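Local coordinates for protein uronate isomerase (Caulobacter crescentus, PDB 2Q01) that catalyses the interconversion of D-glucuronate with D-fructuronate and of D-galacturonate with D-tagaturonate in bacterial uronate metabolism, at residues E268-S273 and A284-A289; T170-H175 and Q240-A245; E215-T220 and L232-L237. One frame throughout, in Å; residues are numbered along the deposited sequence.

Contact 1: residues E268-S273 and A284-A289; sequences EALFNS and AELFRA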
# COMPACT_ATOMS: atom_id res chain seq x y z
N GLU B 268 7.52 38.02 7.70
CA GLU B 268 8.66 38.80 8.19
C GLU B 268 8.91 38.55 9.68
O GLU B 268 10.06 38.37 10.09
CB GLU B 268 8.45 40.29 7.90
CG GLU B 268 9.62 41.18 8.31
CD GLU B 268 9.79 42.41 7.43
OE1 GLU B 268 8.79 42.86 6.81
OE2 GLU B 268 10.92 42.93 7.37
N ALA B 269 7.83 38.54 10.46
CA ALA B 269 7.88 38.22 11.89
C ALA B 269 8.55 36.88 12.15
O ALA B 269 9.46 36.80 12.98
CB ALA B 269 6.48 38.21 12.48
N LEU B 270 8.11 35.85 11.42
CA LEU B 270 8.64 34.50 11.55
C LEU B 270 10.10 34.41 11.11
O LEU B 270 10.91 33.75 11.76
CB LEU B 270 7.78 33.53 10.73
CG LEU B 270 8.21 32.07 10.57
CD1 LEU B 270 8.16 31.35 11.89
CD2 LEU B 270 7.29 31.41 9.56
N PHE B 271 10.41 35.10 10.02
CA PHE B 271 11.77 35.19 9.49
C PHE B 271 12.72 35.80 10.53
O PHE B 271 13.79 35.25 10.78
CB PHE B 271 11.77 36.01 8.19
CG PHE B 271 13.13 36.20 7.59
CD1 PHE B 271 13.74 37.45 7.61
CD2 PHE B 271 13.80 35.14 7.00
CE1 PHE B 271 15.01 37.63 7.05
CE2 PHE B 271 15.06 35.32 6.44
CZ PHE B 271 15.66 36.56 6.46
N ASN B 272 12.30 36.92 11.13
CA ASN B 272 13.09 37.62 12.14
C ASN B 272 13.41 36.79 13.39
O ASN B 272 14.52 36.85 13.90
CB ASN B 272 12.42 38.93 12.55
CG ASN B 272 12.46 39.98 11.45
OD1 ASN B 272 11.72 40.96 11.51
ND2 ASN B 272 13.32 39.78 10.45
N SER B 273 12.43 36.00 13.84
CA SER B 273 12.61 35.10 14.98
C SER B 273 13.71 34.07 14.73
O SER B 273 14.49 33.77 15.63
CB SER B 273 11.32 34.35 15.30
OG SER B 273 10.23 35.23 15.43
N ALA B 284 10.53 26.52 12.28
CA ALA B 284 11.34 26.09 11.13
C ALA B 284 10.48 25.40 10.06
O ALA B 284 10.69 25.64 8.87
CB ALA B 284 12.48 25.19 11.59
N GLU B 285 9.54 24.57 10.50
CA GLU B 285 8.52 23.95 9.64
C GLU B 285 7.66 24.98 8.94
O GLU B 285 7.39 24.85 7.75
CB GLU B 285 7.60 23.06 10.47
CG GLU B 285 7.66 21.58 10.14
CD GLU B 285 7.22 21.26 8.72
OE1 GLU B 285 8.10 21.00 7.88
OE2 GLU B 285 5.99 21.27 8.45
N LEU B 286 7.23 25.99 9.69
CA LEU B 286 6.36 27.04 9.18
C LEU B 286 7.06 27.87 8.12
O LEU B 286 6.44 28.24 7.12
CB LEU B 286 5.89 27.95 10.32
CG LEU B 286 4.43 28.46 10.37
CD1 LEU B 286 4.32 29.66 11.29
CD2 LEU B 286 3.82 28.79 9.02
N PHE B 287 8.34 28.15 8.32
CA PHE B 287 9.11 28.94 7.36
C PHE B 287 9.35 28.17 6.08
O PHE B 287 9.18 28.72 5.00
CB PHE B 287 10.42 29.44 7.96
CG PHE B 287 11.17 30.40 7.07
CD1 PHE B 287 10.70 31.69 6.85
CD2 PHE B 287 12.37 30.00 6.46
CE1 PHE B 287 11.40 32.58 6.03
CE2 PHE B 287 13.07 30.88 5.64
CZ PHE B 287 12.59 32.17 5.43
N ARG B 288 9.72 26.90 6.20
CA ARG B 288 9.85 26.00 5.04
C ARG B 288 8.54 25.87 4.26
O ARG B 288 8.54 25.87 3.03
CB ARG B 288 10.34 24.63 5.48
CG ARG B 288 11.81 24.58 5.87
CD ARG B 288 12.28 23.16 6.08
NE ARG B 288 11.39 22.39 6.94
CZ ARG B 288 11.62 22.11 8.23
NH1 ARG B 288 10.74 21.39 8.91
NH2 ARG B 288 12.71 22.55 8.83
N ALA B 289 7.43 25.78 4.98
CA ALA B 289 6.09 25.84 4.42
C ALA B 289 5.78 27.17 3.72
O ALA B 289 5.27 27.18 2.60
CB ALA B 289 5.04 25.56 5.50

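Contact 2: residues T170-H175 and Q240-A245; sequences TTEGPH and QAFIDA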
# COMPACT_ATOMS: atom_id res chain seq x y z
N THR B 170 21.91 19.57 -13.70
CA THR B 170 22.57 19.39 -12.41
C THR B 170 21.80 20.20 -11.34
O THR B 170 20.85 20.90 -11.67
CB THR B 170 24.05 19.81 -12.48
OG1 THR B 170 24.15 21.24 -12.52
CG2 THR B 170 24.72 19.23 -13.72
N THR B 171 22.21 20.09 -10.08
CA THR B 171 21.46 20.73 -8.99
C THR B 171 22.37 21.56 -8.07
O THR B 171 23.25 21.01 -7.40
CB THR B 171 20.65 19.68 -8.18
OG1 THR B 171 19.80 18.95 -9.08
CG2 THR B 171 19.79 20.34 -7.13
N GLU B 172 22.15 22.87 -8.06
CA GLU B 172 22.95 23.80 -7.23
C GLU B 172 22.06 24.66 -6.35
O GLU B 172 20.90 24.92 -6.68
CB GLU B 172 23.83 24.73 -8.08
CG GLU B 172 24.22 24.25 -9.49
CD GLU B 172 25.24 23.12 -9.51
OE1 GLU B 172 24.90 22.05 -10.04
OE2 GLU B 172 26.38 23.31 -9.02
N GLY B 173 22.60 25.11 -5.22
CA GLY B 173 21.93 26.08 -4.36
C GLY B 173 22.26 27.51 -4.76
O GLY B 173 23.17 27.73 -5.54
N PRO B 174 21.52 28.49 -4.20
CA PRO B 174 21.70 29.92 -4.48
C PRO B 174 23.02 30.48 -3.94
O PRO B 174 23.47 31.54 -4.38
CB PRO B 174 20.53 30.58 -3.75
CG PRO B 174 19.65 29.49 -3.29
CD PRO B 174 20.45 28.25 -3.22
N HIS B 175 23.61 29.75 -2.99
CA HIS B 175 24.87 30.12 -2.36
C HIS B 175 26.11 29.67 -3.13
O HIS B 175 27.20 30.19 -2.87
CB HIS B 175 24.91 29.61 -0.92
CG HIS B 175 24.78 28.12 -0.80
ND1 HIS B 175 23.56 27.47 -0.84
CD2 HIS B 175 25.71 27.15 -0.61
CE1 HIS B 175 23.74 26.17 -0.70
NE2 HIS B 175 25.04 25.95 -0.56
N GLN B 240 17.16 34.24 -11.32
CA GLN B 240 17.45 34.84 -12.62
C GLN B 240 18.79 34.36 -13.19
O GLN B 240 18.87 34.03 -14.37
CB GLN B 240 17.43 36.37 -12.54
CG GLN B 240 17.40 37.08 -13.89
CD GLN B 240 16.33 36.52 -14.82
OE1 GLN B 240 15.13 36.52 -14.50
NE2 GLN B 240 16.76 36.04 -15.98
N ALA B 241 19.80 34.30 -12.33
CA ALA B 241 21.13 33.79 -12.68
C ALA B 241 21.10 32.32 -13.11
O ALA B 241 21.88 31.91 -13.96
CB ALA B 241 22.09 33.98 -11.52
N PHE B 242 20.20 31.54 -12.51
CA PHE B 242 20.02 30.13 -12.85
C PHE B 242 19.33 29.97 -14.20
O PHE B 242 19.73 29.14 -15.01
CB PHE B 242 19.24 29.40 -11.75
CG PHE B 242 20.09 28.92 -10.60
CD1 PHE B 242 20.73 29.82 -9.76
CD2 PHE B 242 20.21 27.56 -10.35
CE1 PHE B 242 21.50 29.37 -8.68
CE2 PHE B 242 20.98 27.10 -9.28
CZ PHE B 242 21.63 28.01 -8.45
N ILE B 243 18.30 30.78 -14.43
CA ILE B 243 17.60 30.87 -15.72
C ILE B 243 18.56 31.20 -16.86
O ILE B 243 18.53 30.55 -17.91
CB ILE B 243 16.46 31.93 -15.65
CG1 ILE B 243 15.32 31.40 -14.77
CG2 ILE B 243 15.91 32.27 -17.04
CD1 ILE B 243 14.48 32.47 -14.16
N ASP B 244 19.43 32.18 -16.62
CA ASP B 244 20.48 32.57 -17.56
C ASP B 244 21.50 31.46 -17.80
O ASP B 244 22.16 31.43 -18.84
CB ASP B 244 21.18 33.85 -17.08
CG ASP B 244 20.28 35.07 -17.12
OD1 ASP B 244 20.58 36.05 -16.40
OD2 ASP B 244 19.27 35.07 -17.87
N ALA B 245 21.62 30.56 -16.83
CA ALA B 245 22.47 29.37 -16.95
C ALA B 245 21.70 28.18 -17.54
O ALA B 245 22.24 27.07 -17.65
CB ALA B 245 23.07 29.01 -15.60

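Contact 3: residues E215-T220 and L232-L237; sequences ERFAET and LEAHRL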
# COMPACT_ATOMS: atom_id res chain seq x y z
N GLU B 215 25.69 32.96 4.60
CA GLU B 215 26.84 33.86 4.49
C GLU B 215 27.27 34.02 3.04
O GLU B 215 27.40 35.14 2.55
CB GLU B 215 27.99 33.33 5.35
CG GLU B 215 28.89 34.42 5.94
CD GLU B 215 29.89 33.88 6.95
OE1 GLU B 215 30.23 34.63 7.90
OE2 GLU B 215 30.34 32.72 6.81
N ARG B 216 27.46 32.89 2.34
CA ARG B 216 27.84 32.94 0.93
C ARG B 216 26.68 33.21 -0.03
O ARG B 216 26.90 33.58 -1.17
CB ARG B 216 28.69 31.72 0.51
CG ARG B 216 28.14 30.36 0.89
CD ARG B 216 29.25 29.31 0.89
NE ARG B 216 29.67 28.94 -0.46
CZ ARG B 216 29.52 27.73 -1.00
NH1 ARG B 216 28.97 26.74 -0.30
NH2 ARG B 216 29.94 27.50 -2.24
N PHE B 217 25.45 33.05 0.46
CA PHE B 217 24.23 33.50 -0.24
C PHE B 217 24.24 35.04 -0.37
O PHE B 217 23.82 35.58 -1.40
CB PHE B 217 22.99 32.98 0.50
CG PHE B 217 21.65 33.35 -0.12
CD1 PHE B 217 20.55 33.55 0.70
CD2 PHE B 217 21.47 33.43 -1.50
CE1 PHE B 217 19.31 33.87 0.17
CE2 PHE B 217 20.23 33.76 -2.03
CZ PHE B 217 19.15 33.97 -1.20
N ALA B 218 24.73 35.72 0.66
CA ALA B 218 24.90 37.18 0.65
C ALA B 218 26.02 37.64 -0.31
O ALA B 218 25.93 38.72 -0.89
CB ALA B 218 25.18 37.68 2.05
N GLU B 219 27.06 36.81 -0.46
CA GLU B 219 28.16 37.11 -1.37
C GLU B 219 27.75 36.97 -2.84
O GLU B 219 28.10 37.82 -3.66
CB GLU B 219 29.37 36.21 -1.08
CG GLU B 219 29.98 36.39 0.30
CD GLU B 219 30.93 35.26 0.69
OE1 GLU B 219 31.12 34.32 -0.11
OE2 GLU B 219 31.49 35.32 1.81
N THR B 220 27.01 35.90 -3.16
CA THR B 220 26.56 35.66 -4.54
C THR B 220 25.42 36.57 -5.00
O THR B 220 25.22 36.76 -6.20
CB THR B 220 26.14 34.18 -4.77
OG1 THR B 220 25.01 33.86 -3.96
CG2 THR B 220 27.28 33.23 -4.45
N LEU B 232 14.28 37.96 0.00
CA LEU B 232 13.43 37.64 -1.13
C LEU B 232 13.99 38.17 -2.44
O LEU B 232 13.92 37.48 -3.47
CB LEU B 232 12.01 38.15 -0.91
CG LEU B 232 11.17 37.45 0.17
CD1 LEU B 232 9.75 37.95 0.11
CD2 LEU B 232 11.22 35.93 -0.01
N GLU B 233 14.56 39.37 -2.41
CA GLU B 233 15.28 39.92 -3.57
C GLU B 233 16.50 39.11 -3.96
O GLU B 233 16.81 38.97 -5.13
CB GLU B 233 15.69 41.38 -3.36
CG GLU B 233 14.82 42.38 -4.12
CD GLU B 233 14.82 42.15 -5.62
OE1 GLU B 233 15.92 42.06 -6.22
OE2 GLU B 233 13.72 42.06 -6.22
N ALA B 234 17.19 38.57 -2.95
CA ALA B 234 18.34 37.71 -3.16
C ALA B 234 17.96 36.39 -3.83
O ALA B 234 18.75 35.85 -4.59
CB ALA B 234 19.05 37.46 -1.85
N HIS B 235 16.77 35.89 -3.54
CA HIS B 235 16.25 34.69 -4.18
C HIS B 235 15.86 34.94 -5.63
O HIS B 235 16.08 34.08 -6.49
CB HIS B 235 15.04 34.15 -3.43
CG HIS B 235 15.37 33.20 -2.33
ND1 HIS B 235 15.95 31.97 -2.56
CD2 HIS B 235 15.18 33.28 -0.99
CE1 HIS B 235 16.11 31.34 -1.41
NE2 HIS B 235 15.65 32.11 -0.44
N ARG B 236 15.28 36.11 -5.90
CA ARG B 236 14.88 36.49 -7.24
C ARG B 236 16.09 36.68 -8.16
O ARG B 236 16.09 36.19 -9.29
CB ARG B 236 14.04 37.77 -7.22
CG ARG B 236 12.63 37.57 -6.72
CD ARG B 236 11.80 38.84 -6.90
NE ARG B 236 10.78 38.93 -5.87
CZ ARG B 236 10.86 39.70 -4.78
NH1 ARG B 236 11.92 40.47 -4.58
NH2 ARG B 236 9.87 39.69 -3.90
N LEU B 237 17.11 37.36 -7.65
CA LEU B 237 18.34 37.60 -8.39
C LEU B 237 19.11 36.31 -8.67
O LEU B 237 19.71 36.16 -9.74
CB LEU B 237 19.24 38.60 -7.66
CG LEU B 237 18.79 40.06 -7.56
CD1 LEU B 237 19.88 40.88 -6.88
CD2 LEU B 237 18.43 40.67 -8.91

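Contact 1: residues E268-S273 and A284-A289
L270 meets F287 through a single methyl group, CD2, which approaches the second helix close to its backbone. L270 CD2 stands 3.6 Å from F287 N. It also meets F287 CB at 4.0 Å, near the plane of that ring and at its edge rather than over a face. The same methyl touches L286 CB at 3.8 Å, so it sits at the root of two neighbouring side chains. The torsion explains this reach: with chi1 at 173°, L270 CG extends opposite the backbone N, in the direction of helix 281-302.

F271 adds an aromatic contact with F287. Their side chains run side by side and point the same way, and F271 CD2 lies 3.6 Å from both F287 CE1 and F287 CZ. The ring planes are inclined by 32° with centroids 5.7 Å apart, an oblique pair that is neither a stack nor an edge-to-face arrangement. W228 and Y231 of helix 228-244 adjoin both rings, while F205 meets F287 edge-to-face, so the pair belongs to a larger aromatic cluster. Cutting F287 back to an alanine here would probably deprive F271 CD2 of its neighbour across the interface and open a gap beside W228 and Y231.

The axes of segments 268-273 and 284-289, which lie on consecutive helices, approach to 10.1 Å and run at 130° to each other, nearer antiparallel than parallel. The E285-R288 salt bridge lies on another side of helix 281-302, where R288 NH2 also pairs with D204 and E206. No hydrogen bond or salt bridge joins the two segments, which implies that their mutual hold rests on apolar and aromatic packing.

Contact 2: residues T170-H175 and Q240-A245
F242 carries the contact from the helix side, its ring tip set against the backbone of E172 and G173. The polar approaches come from carbonyl oxygens: G173 O lies in the ring plane at the edge, 3.3 Å from F242 CZ, and E172 O comes obliquely to within 3.4 Å of F242 CE2. G173 O thus meets the slightly positive hydrogen-bearing rim, although no hydrogen bond crosses between the segments.

Apolar contact adds E172 CB, 3.9 Å from F242 CE2, and the more distant P174 CA, 4.2 Å from F242 CE1. Y197 supplies a further edge-to-face partner for the F242 ring.

The geometry places the contact in the TIM-barrel-like fold of the family: 170-175 is the loop that leaves the C-terminal end of parallel strand 165-169, and F242 comes from the last turns of helix 228-244, which leads to strand 249-252.

Hydrogen bonding acts within the loop. The E172 chain starts toward F242 but bends at chi2 (-72°), leading its carboxylate away; T170 OG1 donates to E172 OE1 at 2.7 Å, from above the carboxylate plane. Beyond the segments, P174 O accepts from R238 NE and is probably also hydrogen-bonded to T220 OG1.

Contact 3: residues E215-T220 and L232-L237
F217 points its CZ at the imidazole of H235, 3.9 Å above the plane of that ring and over its centre. All five H235 ring atoms lie about equally far from F217 CZ, which confirms the centring. The pair is edge-to-face, with centroids 5.0 Å apart, but the planes meet at 52°, well short of perpendicular. The same tip packs on A234: F217 CZ is 3.6 Å from A234 CB, and F217 CE2 is 3.6 Å from A234 O. With CG anti to the backbone N (chi1 -179°), the phenylalanine extends straight across to helix 228-244. Hydrogen bonds between H235 ND1 and Y197 OH, and between H235 NE2 and Y231 OH, probably fix the rotation of the imidazole that receives this edge.

Away from this tight point the side chains do not meet. L237 sets out toward the other helix, yet its side chain comes no nearer than 6.4 Å and is exposed; E215 and E219 are exposed too. R236, likewise exposed, bonds along its own helix, with R236 NH1 2.9 Å from E233 OE2.

F217 thus makes the contact from 215-220, and R238 also joins helices 210-221 and 228-244, consecutive between strands 192-194 and 249-252 in this TIM-barrel-clan fold.

The contacts follow one region of the chain, from the loop after strand 165-169 to helix 281-302. Contact 3 falls within the sequence span that contact 2 brackets, and contact 1 follows both. Contacts 2 and 3 share helix 228-244 and have centres 11 Å apart; they touch directly, with P174 CB 3.6 Å from F217 CE2. Contact 1 lies farther out, its centre 17 Å from that of contact 3 and 24 Å from that of contact 2. W228 and Y231 tie it to helix 228-244, which thus connects a strand-end loop to the peripheral helices.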